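Local coordinates for protein pyruvate formate-lyase 2 (Archaeoglobus fulgidus, PDB 2F3O) that belongs to the glycyl radical enzymes related to pyruvate formate-lyase and glycerol dehydratase, and is probably a lyase whose exact reaction is not established, at residues Y27-K32 with E114-W119; I87-D91 with A108-R112. All blocks are in the same frame, centred on the assembly; numbering follows the deposited sequence.

Contact 1: Y27-K32 with E114-W119; sequences YTESMK and EIAPYW
The six-membered ring of Trp119 and the Tyr27 ring lie nearly parallel but strongly offset, with little overlap. Their centroids are 5.5 Å apart. Tyr118 CD2 sits over one face of the indole, toward the rim. Thr28 OG1 lies in the indole plane at its edge; Met31 CE also comes up at the edge, near that plane. Met31 CG, from the same helix as Tyr27, lies over the rim of one face of that tyrosine. Lys32 CD does likewise at Tyr118, and these two side chains run past each other in opposite senses.

One hydrogen bond joins the segments. Trp119 NE1 donates to Thr28 OG1 at 2.8 Å, and the N-H...O angle is 164°. The Thr28 hydroxyl sits beside the backbone N (chi1 -56°), where it can also donate to Cys24 O. Two bonds hold this oxygen; the one from NE1 helps to fix the turn of the indole. The methyl CG2 of Thr28 packs on Tyr118 CD2 at 3.8 Å. Ile115 CD1 reaches the same threonine. The tyrosine hydroxyls bond outward, Tyr27 to Gln43 and Tyr118 to Glu35.

This is a buried helix-helix contact with an aromatic centre. The segment axes approach to 11.2 Å and cross at 46°. Helix 105-119 is kinked at Pro117. Helix 39-53 packs on helix 22-34 through Ala46, and the loop residues Pro79 and Glu80 touch Trp119.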
loop_
_atom_site.group_PDB
_atom_site.type_symbol
_atom_site.label_atom_id
_atom_site.label_comp_id
_atom_site.label_asym_id
_atom_site.label_seq_id
_atom_site.Cartn_x
_atom_site.Cartn_y
_atom_site.Cartn_z
ATOM N N TYR A 27 27.620 17.186 23.453
ATOM C CA TYR A 27 26.276 16.780 23.059
ATOM C C TYR A 27 25.214 17.712 23.636
ATOM O O TYR A 27 24.364 18.216 22.903
ATOM C CB TYR A 27 26.003 15.371 23.550
ATOM C CG TYR A 27 24.733 14.755 23.033
ATOM C CD1 TYR A 27 24.627 14.313 21.722
ATOM C CD2 TYR A 27 23.642 14.588 23.866
ATOM C CE1 TYR A 27 23.452 13.724 21.257
ATOM C CE2 TYR A 27 22.476 14.012 23.408
ATOM C CZ TYR A 27 22.381 13.586 22.115
ATOM O OH TYR A 27 21.205 13.021 21.718
ATOM N N THR A 28 25.285 17.943 24.945
ATOM C CA THR A 28 24.347 18.806 25.636
ATOM C C THR A 28 24.452 20.241 25.122
ATOM O O THR A 28 23.453 20.922 24.893
ATOM C CB THR A 28 24.593 18.753 27.145
ATOM O OG1 THR A 28 24.521 17.393 27.587
ATOM C CG2 THR A 28 23.558 19.558 27.893
ATOM N N GLU A 29 25.683 20.672 24.896
ATOM C CA GLU A 29 25.994 22.004 24.403
ATOM C C GLU A 29 25.313 22.290 23.064
ATOM O O GLU A 29 24.758 23.375 22.864
ATOM C CB GLU A 29 27.497 22.097 24.249
ATOM C CG GLU A 29 28.101 23.441 24.495
ATOM C CD GLU A 29 29.605 23.351 24.375
ATOM O OE1 GLU A 29 30.155 23.859 23.359
ATOM O OE2 GLU A 29 30.221 22.712 25.274
ATOM N N SER A 30 25.341 21.303 22.166
ATOM C CA SER A 30 24.674 21.408 20.873
ATOM C C SER A 30 23.173 21.335 21.020
ATOM O O SER A 30 22.462 22.123 20.405
ATOM C CB SER A 30 25.127 20.304 19.934
ATOM O OG SER A 30 24.522 20.428 18.655
ATOM N N MET A 31 22.696 20.396 21.838
ATOM C CA MET A 31 21.262 20.232 22.085
ATOM C C MET A 31 20.613 21.478 22.693
ATOM O O MET A 31 19.442 21.748 22.450
ATOM C CB MET A 31 20.973 18.996 22.949
ATOM C CG MET A 31 21.240 17.653 22.271
ATOM S SD MET A 31 20.191 17.219 20.865
ATOM C CE MET A 31 18.786 16.550 21.707
ATOM N N LYS A 32 21.366 22.245 23.466
ATOM C CA LYS A 32 20.866 23.511 23.934
ATOM C C LYS A 32 20.805 24.529 22.794
ATOM O O LYS A 32 19.834 25.273 22.698
ATOM C CB LYS A 32 21.724 24.031 25.077
ATOM C CG LYS A 32 21.197 23.666 26.441
ATOM C CD LYS A 32 22.294 23.656 27.498
ATOM C CE LYS A 32 21.686 23.793 28.880
ATOM N NZ LYS A 32 22.691 23.493 29.925
ATOM N N GLU A 114 24.844 20.652 35.792
ATOM C CA GLU A 114 24.700 21.157 34.442
ATOM C C GLU A 114 24.034 20.089 33.539
ATOM O O GLU A 114 23.053 20.385 32.855
ATOM C CB GLU A 114 26.060 21.632 33.935
ATOM C CG GLU A 114 26.092 22.397 32.637
ATOM C CD GLU A 114 27.471 23.005 32.405
ATOM O OE1 GLU A 114 28.037 22.829 31.298
ATOM O OE2 GLU A 114 28.002 23.638 33.347
ATOM N N ILE A 115 24.531 18.850 33.587
ATOM C CA ILE A 115 24.020 17.752 32.753
ATOM C C ILE A 115 22.719 17.177 33.290
ATOM O O ILE A 115 21.700 17.242 32.618
ATOM C CB ILE A 115 25.047 16.617 32.604
ATOM C CG1 ILE A 115 26.296 17.125 31.894
ATOM C CG2 ILE A 115 24.472 15.453 31.831
ATOM C CD1 ILE A 115 26.028 17.912 30.638
ATOM N N ALA A 116 22.758 16.637 34.504
ATOM C CA ALA A 116 21.582 16.037 35.158
ATOM C C ALA A 116 20.296 16.882 35.323
ATOM O O ALA A 116 19.205 16.311 35.258
ATOM C CB ALA A 116 21.966 15.412 36.492
ATOM N N PRO A 117 20.395 18.216 35.562
ATOM C CA PRO A 117 19.089 18.878 35.530
ATOM C C PRO A 117 18.534 19.134 34.120
ATOM O O PRO A 117 17.323 19.248 33.977
ATOM C CB PRO A 117 19.329 20.211 36.275
ATOM C CG PRO A 117 20.736 20.164 36.777
ATOM C CD PRO A 117 21.458 19.176 35.908
ATOM N N TYR A 118 19.386 19.212 33.098
ATOM C CA TYR A 118 18.900 19.408 31.725
ATOM C C TYR A 118 18.222 18.149 31.176
ATOM O O TYR A 118 17.098 18.197 30.685
ATOM C CB TYR A 118 20.034 19.844 30.787
ATOM C CG TYR A 118 19.589 20.124 29.364
ATOM C CD1 TYR A 118 18.954 21.313 29.040
ATOM C CD2 TYR A 118 19.812 19.207 28.343
ATOM C CE1 TYR A 118 18.545 21.581 27.749
ATOM C CE2 TYR A 118 19.405 19.465 27.046
ATOM C CZ TYR A 118 18.770 20.657 26.753
ATOM O OH TYR A 118 18.340 20.916 25.464
ATOM N N TRP A 119 18.909 17.021 31.279
ATOM C CA TRP A 119 18.433 15.789 30.683
ATOM C C TRP A 119 17.331 15.087 31.460
ATOM O O TRP A 119 16.646 14.232 30.924
ATOM C CB TRP A 119 19.605 14.864 30.408
ATOM C CG TRP A 119 20.356 15.355 29.253
ATOM C CD1 TRP A 119 21.539 16.022 29.268
ATOM C CD2 TRP A 119 19.951 15.277 27.885
ATOM N NE1 TRP A 119 21.912 16.347 27.990
ATOM C CE2 TRP A 119 20.950 15.899 27.121
ATOM C CE3 TRP A 119 18.848 14.716 27.227
ATOM C CZ2 TRP A 119 20.877 15.990 25.735
ATOM C CZ3 TRP A 119 18.776 14.807 25.856
ATOM C CH2 TRP A 119 19.783 15.436 25.122
#

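Contact 2: I87-D91 with A108-R112; sequences INELD and AKVLR
The backbone of 87-91 turns past helix segment 108-112, with CA of Ile87 6.6 Å from CA of Leu111 and CA of Leu90 7.3 Å from CA of Ala108. A turn following helix 83-87 here packs on a later helix, and Leu90 N bonds back to Ile87 O within that turn. The fold is that of the pyruvate formate-lyase-like family, and this corner lies in its N-terminal part. Ile87 and Leu90 both direct their side chains at the helix.

Ile87 carries one end of the contact. Its CD1 meets Leu111 CD1 at 3.8 Å and also touches CB and CD2 of that leucine. The two side chains cross at about a right angle. The other branch, CG2, is anti to the backbone N, and from there it lies against Leu111 CB and reaches Arg112 CG. An alanine here would lack both branches and would probably leave a gap beside Leu111, with the aliphatic part of Arg112 less firmly backed.

Leu90 fills the middle with CD1 and CB. Its CD1 packs on Ala108 CB at 3.8 Å and on Leu111 CD1 at 4.1 Å. The same methyl sits over the centre of one guanidinium face of Arg112. Leu90 CB is 3.5 Å from Arg112 NH2. Leu19 of strand 18-19 touches both Leu90 and Leu111, and Val21 and Ile77 also pack on Leu111. The apolar patch thus reaches beyond the two segments.

Arg112 closes the solvent-facing side. Its chain is extended from CG to NE and carries the guanidinium over Leu90 to Asp91. The carboxylate and guanidinium planes are 62° apart, far from a flat two-pronged pairing. The salt bridge rests on Asp91 OD1, which meets Arg112 NH2 at 3.0 Å at the guanidinium edge.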
loop_
_atom_site.group_PDB
_atom_site.type_symbol
_atom_site.label_atom_id
_atom_site.label_comp_id
_atom_site.label_asym_id
_atom_site.label_seq_id
_atom_site.Cartn_x
_atom_site.Cartn_y
_atom_site.Cartn_z
ATOM N N ILE A 87 25.172 9.197 37.196
ATOM C CA ILE A 87 25.448 10.485 37.871
ATOM C C ILE A 87 24.975 10.367 39.305
ATOM O O ILE A 87 25.633 10.822 40.232
ATOM C CB ILE A 87 24.730 11.700 37.230
ATOM C CG1 ILE A 87 24.776 11.639 35.707
ATOM C CG2 ILE A 87 25.322 13.004 37.700
ATOM C CD1 ILE A 87 26.116 11.797 35.124
ATOM N N ASN A 88 23.859 9.677 39.479
ATOM C CA ASN A 88 23.283 9.420 40.787
ATOM C C ASN A 88 24.157 8.590 41.752
ATOM O O ASN A 88 23.770 8.335 42.899
ATOM C CB ASN A 88 21.931 8.735 40.595
ATOM C CG ASN A 88 20.996 8.988 41.740
ATOM O OD1 ASN A 88 20.382 8.058 42.268
ATOM N ND2 ASN A 88 20.904 10.251 42.166
ATOM N N GLU A 89 25.333 8.167 41.295
ATOM C CA GLU A 89 26.224 7.348 42.102
ATOM C C GLU A 89 27.673 7.744 41.913
ATOM O O GLU A 89 28.558 6.888 42.012
ATOM C CB GLU A 89 26.091 5.884 41.697
ATOM C CG GLU A 89 24.866 5.187 42.211
ATOM C CD GLU A 89 24.895 3.724 41.875
ATOM O OE1 GLU A 89 23.993 2.995 42.329
ATOM O OE2 GLU A 89 25.835 3.309 41.164
ATOM N N LEU A 90 27.916 9.023 41.633
ATOM C CA LEU A 90 29.263 9.526 41.327
ATOM C C LEU A 90 30.303 9.272 42.416
ATOM O O LEU A 90 31.486 9.079 42.120
ATOM C CB LEU A 90 29.211 11.018 41.043
ATOM C CG LEU A 90 28.994 11.395 39.590
ATOM C CD1 LEU A 90 29.292 12.860 39.404
ATOM C CD2 LEU A 90 29.901 10.562 38.724
ATOM N N ASP A 91 29.846 9.264 43.667
ATOM C CA ASP A 91 30.717 9.061 44.813
ATOM C C ASP A 91 31.329 7.670 44.845
ATOM O O ASP A 91 32.494 7.517 45.213
ATOM C CB ASP A 91 29.959 9.326 46.110
ATOM C CG ASP A 91 29.702 10.803 46.341
ATOM O OD1 ASP A 91 30.231 11.644 45.577
ATOM O OD2 ASP A 91 28.969 11.127 47.295
ATOM N N ALA A 108 32.804 16.396 37.794
ATOM C CA ALA A 108 31.741 15.784 38.603
ATOM C C ALA A 108 30.705 16.832 38.971
ATOM O O ALA A 108 29.544 16.521 39.205
ATOM C CB ALA A 108 32.307 15.183 39.855
ATOM N N LYS A 109 31.153 18.081 39.039
ATOM C CA LYS A 109 30.299 19.218 39.344
ATOM C C LYS A 109 29.520 19.567 38.083
ATOM O O LYS A 109 28.365 19.991 38.150
ATOM C CB LYS A 109 31.159 20.416 39.782
ATOM C CG LYS A 109 30.447 21.471 40.635
ATOM C CD LYS A 109 31.103 22.855 40.462
ATOM C CE LYS A 109 30.622 23.883 41.500
ATOM N NZ LYS A 109 30.843 25.267 40.997
ATOM N N VAL A 110 30.157 19.376 36.930
ATOM C CA VAL A 110 29.505 19.664 35.660
ATOM C C VAL A 110 28.379 18.646 35.379
ATOM O O VAL A 110 27.354 19.001 34.809
ATOM C CB VAL A 110 30.534 19.825 34.492
ATOM C CG1 VAL A 110 30.462 18.690 33.491
ATOM C CG2 VAL A 110 30.300 21.125 33.771
ATOM N N LEU A 111 28.541 17.404 35.840
ATOM C CA LEU A 111 27.508 16.394 35.659
ATOM C C LEU A 111 26.312 16.653 36.553
ATOM O O LEU A 111 25.183 16.548 36.114
ATOM C CB LEU A 111 28.056 15.001 35.934
ATOM C CG LEU A 111 29.067 14.512 34.908
ATOM C CD1 LEU A 111 29.626 13.173 35.313
ATOM C CD2 LEU A 111 28.430 14.429 33.557
ATOM N N ARG A 112 26.570 17.027 37.800
ATOM C CA ARG A 112 25.531 17.074 38.830
ATOM C C ARG A 112 24.610 18.275 38.768
ATOM O O ARG A 112 23.513 18.224 39.309
ATOM C CB ARG A 112 26.150 17.015 40.225
ATOM C CG ARG A 112 26.349 15.626 40.748
ATOM C CD ARG A 112 26.354 15.655 42.257
ATOM N NE ARG A 112 27.093 14.541 42.841
ATOM C CZ ARG A 112 28.411 14.535 43.021
ATOM N NH1 ARG A 112 29.148 15.580 42.650
ATOM N NH2 ARG A 112 28.994 13.480 43.569
#

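From the N terminus the chain passes helix 5-11 and strand 18-19 and then forms helix 22-34, which supplies segment 27-32. It runs on through helix 39-53 and helix 83-87 into the turn of segment 87-91. A further 16 residues lead to segment 108-112 on helix 105-119, so contact 2 closes a short loop. Segment 114-119 follows one residue later on the same helix, and contact 1 closes the longer loop, which contains the shorter one. Helix 105-119 serves both contacts, whose centres are 14 Å apart. The probable backbone bond from Ala116 N to Leu111 O, 2.9 Å, links them directly. Together they tie helix 22-34 and the turn after helix 83-87 to one helix.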